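Local coordinates for protein BAG family molecular chaperone regulator 4 (Arabidopsis thaliana, PDB 4HWH) that probably acts as a plant co-chaperone, its BAG domain binding the ATPase domain of HSP70 chaperones in pathways such as programmed cell death and stress responses, at residues R48-L53 with R71-L76. Numbering follows the deposited sequence.
Sequences RQLLKL and RRIQNL. With ACT (acetate ion), chain G.
Ile73 sets its side chain against three residues of 48-53, Gln49, Leu50 and Leu53, and so carries the contact between these two antiparallel helical segments. Its CD1 does most of the touching, because CG1 lies opposite the carbonyl carbon (chi1 -71°) and the chain then runs out extended toward the other helix. That methyl meets CB of Gln49 at 3.8 Å and also approaches the backbone at the Leu50 N. From further along the helix, CD1 of Leu53 comes tip to tip with Ile73 CD1, again at 3.8 Å. Ile73 and Leu53 are both buried, and Leu53 also touches the apolar Val70 and the charged Arg66 and Glu69 of helix 63-86.

The other side of the seam is looser. Leu50 crosses Ile73 at a slant, its CD1 4.2 Å from the Ile73 CG2 branch, and is partly open to solvent. Beyond it, the exposed Gln74 side chain keeps its CG 5.4 Å from Leu50 CD1.

Polar bonding lies elsewhere, on the side facing helix 3-29. There the end of the Gln49 side chain leads away from 71-76, and the side chain touches Val10 and Glu13, leaving its CB for Ile73. Arg72 gives a hydrogen bond of 2.9 Å from NH2 to OXT of an acetate, fairly straight with an N-H...O angle of 159°; the ion, probably from the crystallisation liquor, is also bound by Ser18. NH1 forms salt bridges with Asp15 and Glu69, so two nitrogens of the guanidinium are engaged by separate partners.

With segment axes 10.3 Å apart at 163°, helices 36-54 and 63-86 run nearly antiparallel and close on helix 3-29 as the three-helix bundle of the BAG domain.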
ATOM      1  N   ARG A  48       5.585  -5.911  -0.881  1.00 19.74           N
ATOM      2  CA  ARG A  48       5.804  -6.703  -2.084  1.00 22.51           C
ATOM      3  C   ARG A  48       5.816  -5.810  -3.321  1.00 24.98           C
ATOM      4  O   ARG A  48       6.594  -6.029  -4.250  1.00 21.72           O
ATOM      5  CB  ARG A  48       4.727  -7.782  -2.214  1.00 24.35           C
ATOM      6  CG  ARG A  48       4.839  -8.892  -1.179  1.00 32.15           C
ATOM      7  CD  ARG A  48       5.870  -9.927  -1.601  1.00 39.72           C
ATOM      8  NE  ARG A  48       5.503 -10.559  -2.863  1.00 30.99           N
ATOM      9  CZ  ARG A  48       6.332 -11.279  -3.611  1.00 31.92           C
ATOM     10  NH1 ARG A  48       5.904 -11.812  -4.748  1.00 43.14           N
ATOM     11  NH2 ARG A  48       7.588 -11.461  -3.229  1.00 33.15           N
ATOM     12  N   GLN A  49       4.950  -4.799  -3.331  1.00 23.75           N
ATOM     13  CA  GLN A  49       4.918  -3.866  -4.449  1.00 24.00           C
ATOM     14  C   GLN A  49       6.194  -3.033  -4.482  1.00 20.45           C
ATOM     15  O   GLN A  49       6.696  -2.702  -5.554  1.00 26.61           O
ATOM     16  CB  GLN A  49       3.664  -2.985  -4.408  1.00 22.00           C
ATOM     17  CG  GLN A  49       2.383  -3.755  -4.709  1.00 21.48           C
ATOM     18  CD  GLN A  49       2.459  -4.532  -6.017  1.00 27.41           C
ATOM     19  OE1 GLN A  49       2.820  -3.986  -7.061  1.00 32.23           O
ATOM     20  NE2 GLN A  49       2.110  -5.810  -5.964  1.00 38.21           N
ATOM     21  N   LEU A  50       6.727  -2.720  -3.305  1.00 21.61           N
ATOM     22  CA  LEU A  50       7.972  -1.970  -3.205  1.00 24.67           C
ATOM     23  C   LEU A  50       9.121  -2.790  -3.790  1.00 24.45           C
ATOM     24  O   LEU A  50       9.972  -2.266  -4.507  1.00 25.69           O
ATOM     25  CB  LEU A  50       8.261  -1.624  -1.743  1.00 29.03           C
ATOM     26  CG  LEU A  50       9.179  -0.441  -1.450  1.00 42.02           C
ATOM     27  CD1 LEU A  50       8.649   0.821  -2.112  1.00 41.22           C
ATOM     28  CD2 LEU A  50       9.312  -0.247   0.056  1.00 44.41           C
ATOM     29  N   LEU A  51       9.136  -4.083  -3.483  1.00 22.22           N
ATOM     30  CA  LEU A  51      10.152  -4.984  -4.018  1.00 23.68           C
ATOM     31  C   LEU A  51      10.076  -5.055  -5.536  1.00 26.77           C
ATOM     32  O   LEU A  51      11.100  -5.079  -6.218  1.00 28.04           O
ATOM     33  CB  LEU A  51       9.992  -6.383  -3.423  1.00 23.80           C
ATOM     34  CG  LEU A  51      10.406  -6.543  -1.963  1.00 29.32           C
ATOM     35  CD1 LEU A  51      10.039  -7.936  -1.471  1.00 32.12           C
ATOM     36  CD2 LEU A  51      11.893  -6.287  -1.811  1.00 30.41           C
ATOM     37  N   LYS A  52       8.855  -5.095  -6.060  1.00 22.95           N
ATOM     38  CA  LYS A  52       8.649  -5.127  -7.501  1.00 23.45           C
ATOM     39  C   LYS A  52       9.255  -3.883  -8.148  1.00 31.18           C
ATOM     40  O   LYS A  52       9.990  -3.983  -9.127  1.00 33.21           O
ATOM     41  CB  LYS A  52       7.159  -5.244  -7.833  1.00 23.47           C
ATOM     42  CG  LYS A  52       6.873  -5.427  -9.319  1.00 35.11           C
ATOM     43  CD  LYS A  52       5.461  -5.946  -9.565  1.00 43.16           C
ATOM     44  CE  LYS A  52       5.222  -6.211 -11.048  1.00 49.95           C
ATOM     45  NZ  LYS A  52       3.836  -6.685 -11.332  1.00 47.22           N
ATOM     46  N   LEU A  53       8.957  -2.714  -7.587  1.00 23.86           N
ATOM     47  CA  LEU A  53       9.531  -1.467  -8.082  1.00 24.25           C
ATOM     48  C   LEU A  53      11.057  -1.483  -8.004  1.00 30.14           C
ATOM     49  O   LEU A  53      11.731  -0.986  -8.904  1.00 30.96           O
ATOM     50  CB  LEU A  53       8.974  -0.262  -7.315  1.00 29.15           C
ATOM     51  CG  LEU A  53       7.504   0.112  -7.537  1.00 26.26           C
ATOM     52  CD1 LEU A  53       7.042   1.123  -6.498  1.00 27.60           C
ATOM     53  CD2 LEU A  53       7.281   0.652  -8.943  1.00 27.85           C
ATOM     54  N   ARG A  71       6.913   6.639  -3.240  1.00 27.85           N
ATOM     55  CA  ARG A  71       6.452   7.600  -2.245  1.00 34.09           C
ATOM     56  C   ARG A  71       5.008   7.329  -1.838  1.00 30.69           C
ATOM     57  O   ARG A  71       4.658   7.444  -0.664  1.00 27.50           O
ATOM     58  CB  ARG A  71       6.603   9.034  -2.764  1.00 43.12           C
ATOM     59  CG  ARG A  71       8.051   9.471  -2.938  1.00 58.80           C
ATOM     60  CD  ARG A  71       8.146  10.912  -3.418  1.00 75.42           C
ATOM     61  NE  ARG A  71       9.531  11.344  -3.582  1.00 87.47           N
ATOM     62  CZ  ARG A  71       9.893  12.560  -3.980  1.00101.20           C
ATOM     63  NH1 ARG A  71       8.969  13.471  -4.257  1.00105.55           N
ATOM     64  NH2 ARG A  71      11.177  12.866  -4.101  1.00106.18           N
ATOM     65  N   ARG A  72       4.177   6.963  -2.811  1.00 31.27           N
ATOM     66  CA  ARG A  72       2.776   6.666  -2.545  1.00 30.95           C
ATOM     67  C   ARG A  72       2.698   5.489  -1.584  1.00 28.82           C
ATOM     68  O   ARG A  72       1.914   5.490  -0.636  1.00 30.95           O
ATOM     69  CB  ARG A  72       2.036   6.351  -3.854  1.00 35.46           C
ATOM     70  CG  ARG A  72       0.643   6.961  -3.955  1.00 52.24           C
ATOM     71  CD  ARG A  72      -0.476   5.922  -4.010  1.00 49.03           C
ATOM     72  NE  ARG A  72      -0.455   5.170  -5.260  1.00 40.01           N
ATOM     73  CZ  ARG A  72      -1.528   4.670  -5.868  1.00 33.78           C
ATOM     74  NH1 ARG A  72      -1.379   3.996  -6.999  1.00 30.06           N
ATOM     75  NH2 ARG A  72      -2.746   4.847  -5.365  1.00 27.15           N
ATOM     76  N   ILE A  73       3.532   4.486  -1.826  1.00 27.13           N
ATOM     77  CA  ILE A  73       3.566   3.308  -0.969  1.00 19.63           C
ATOM     78  C   ILE A  73       3.991   3.658   0.459  1.00 25.82           C
ATOM     79  O   ILE A  73       3.377   3.213   1.431  1.00 23.64           O
ATOM     80  CB  ILE A  73       4.489   2.225  -1.562  1.00 20.44           C
ATOM     81  CG1 ILE A  73       3.839   1.606  -2.805  1.00 22.06           C
ATOM     82  CG2 ILE A  73       4.799   1.166  -0.525  1.00 22.42           C
ATOM     83  CD1 ILE A  73       4.720   0.594  -3.529  1.00 22.43           C
ATOM     84  N   GLN A  74       5.044   4.458   0.584  1.00 29.28           N
ATOM     85  CA  GLN A  74       5.506   4.893   1.897  1.00 33.43           C
ATOM     86  C   GLN A  74       4.392   5.607   2.665  1.00 24.45           C
ATOM     87  O   GLN A  74       4.232   5.415   3.869  1.00 25.47           O
ATOM     88  CB  GLN A  74       6.742   5.787   1.758  1.00 34.87           C
ATOM     89  CG  GLN A  74       7.911   5.095   1.064  1.00 38.48           C
ATOM     90  CD  GLN A  74       9.075   6.031   0.790  1.00 57.96           C
ATOM     91  OE1 GLN A  74       8.884   7.215   0.510  1.00 68.47           O
ATOM     92  NE2 GLN A  74      10.291   5.500   0.865  1.00 54.77           N
ATOM     93  N   ASN A  75       3.610   6.415   1.961  1.00 29.76           N
ATOM     94  CA  ASN A  75       2.483   7.107   2.581  1.00 33.04           C
ATOM     95  C   ASN A  75       1.412   6.139   3.072  1.00 29.52           C
ATOM     96  O   ASN A  75       0.888   6.286   4.174  1.00 28.03           O
ATOM     97  CB  ASN A  75       1.876   8.120   1.613  1.00 30.86           C
ATOM     98  CG  ASN A  75       2.753   9.341   1.429  1.00 55.08           C
ATOM     99  OD1 ASN A  75       3.751   9.513   2.130  1.00 57.17           O
ATOM    100  ND2 ASN A  75       2.383  10.199   0.482  1.00 67.66           N
ATOM    101  N   LEU A  76       1.087   5.148   2.246  1.00 21.93           N
ATOM    102  CA  LEU A  76       0.129   4.123   2.641  1.00 21.24           C
ATOM    103  C   LEU A  76       0.632   3.311   3.833  1.00 20.39           C
ATOM    104  O   LEU A  76      -0.138   2.969   4.729  1.00 22.20           O
ATOM    105  CB  LEU A  76      -0.200   3.205   1.457  1.00 19.27           C
ATOM    106  CG  LEU A  76      -0.970   3.915   0.337  1.00 22.16           C
ATOM    107  CD1 LEU A  76      -1.101   3.037  -0.903  1.00 24.55           C
ATOM    108  CD2 LEU A  76      -2.340   4.344   0.835  1.00 25.97           C
TER
HETATM  109  C   ACT G 302      -3.343   7.140  -2.182  1.00 48.87           C
HETATM  110  O   ACT G 302      -2.280   7.775  -2.364  1.00 67.06           O
HETATM  111  OXT ACT G 302      -3.736   6.447  -3.147  1.00 41.79           O
HETATM  112  CH3 ACT G 302      -4.100   7.211  -0.887  1.00 26.07           C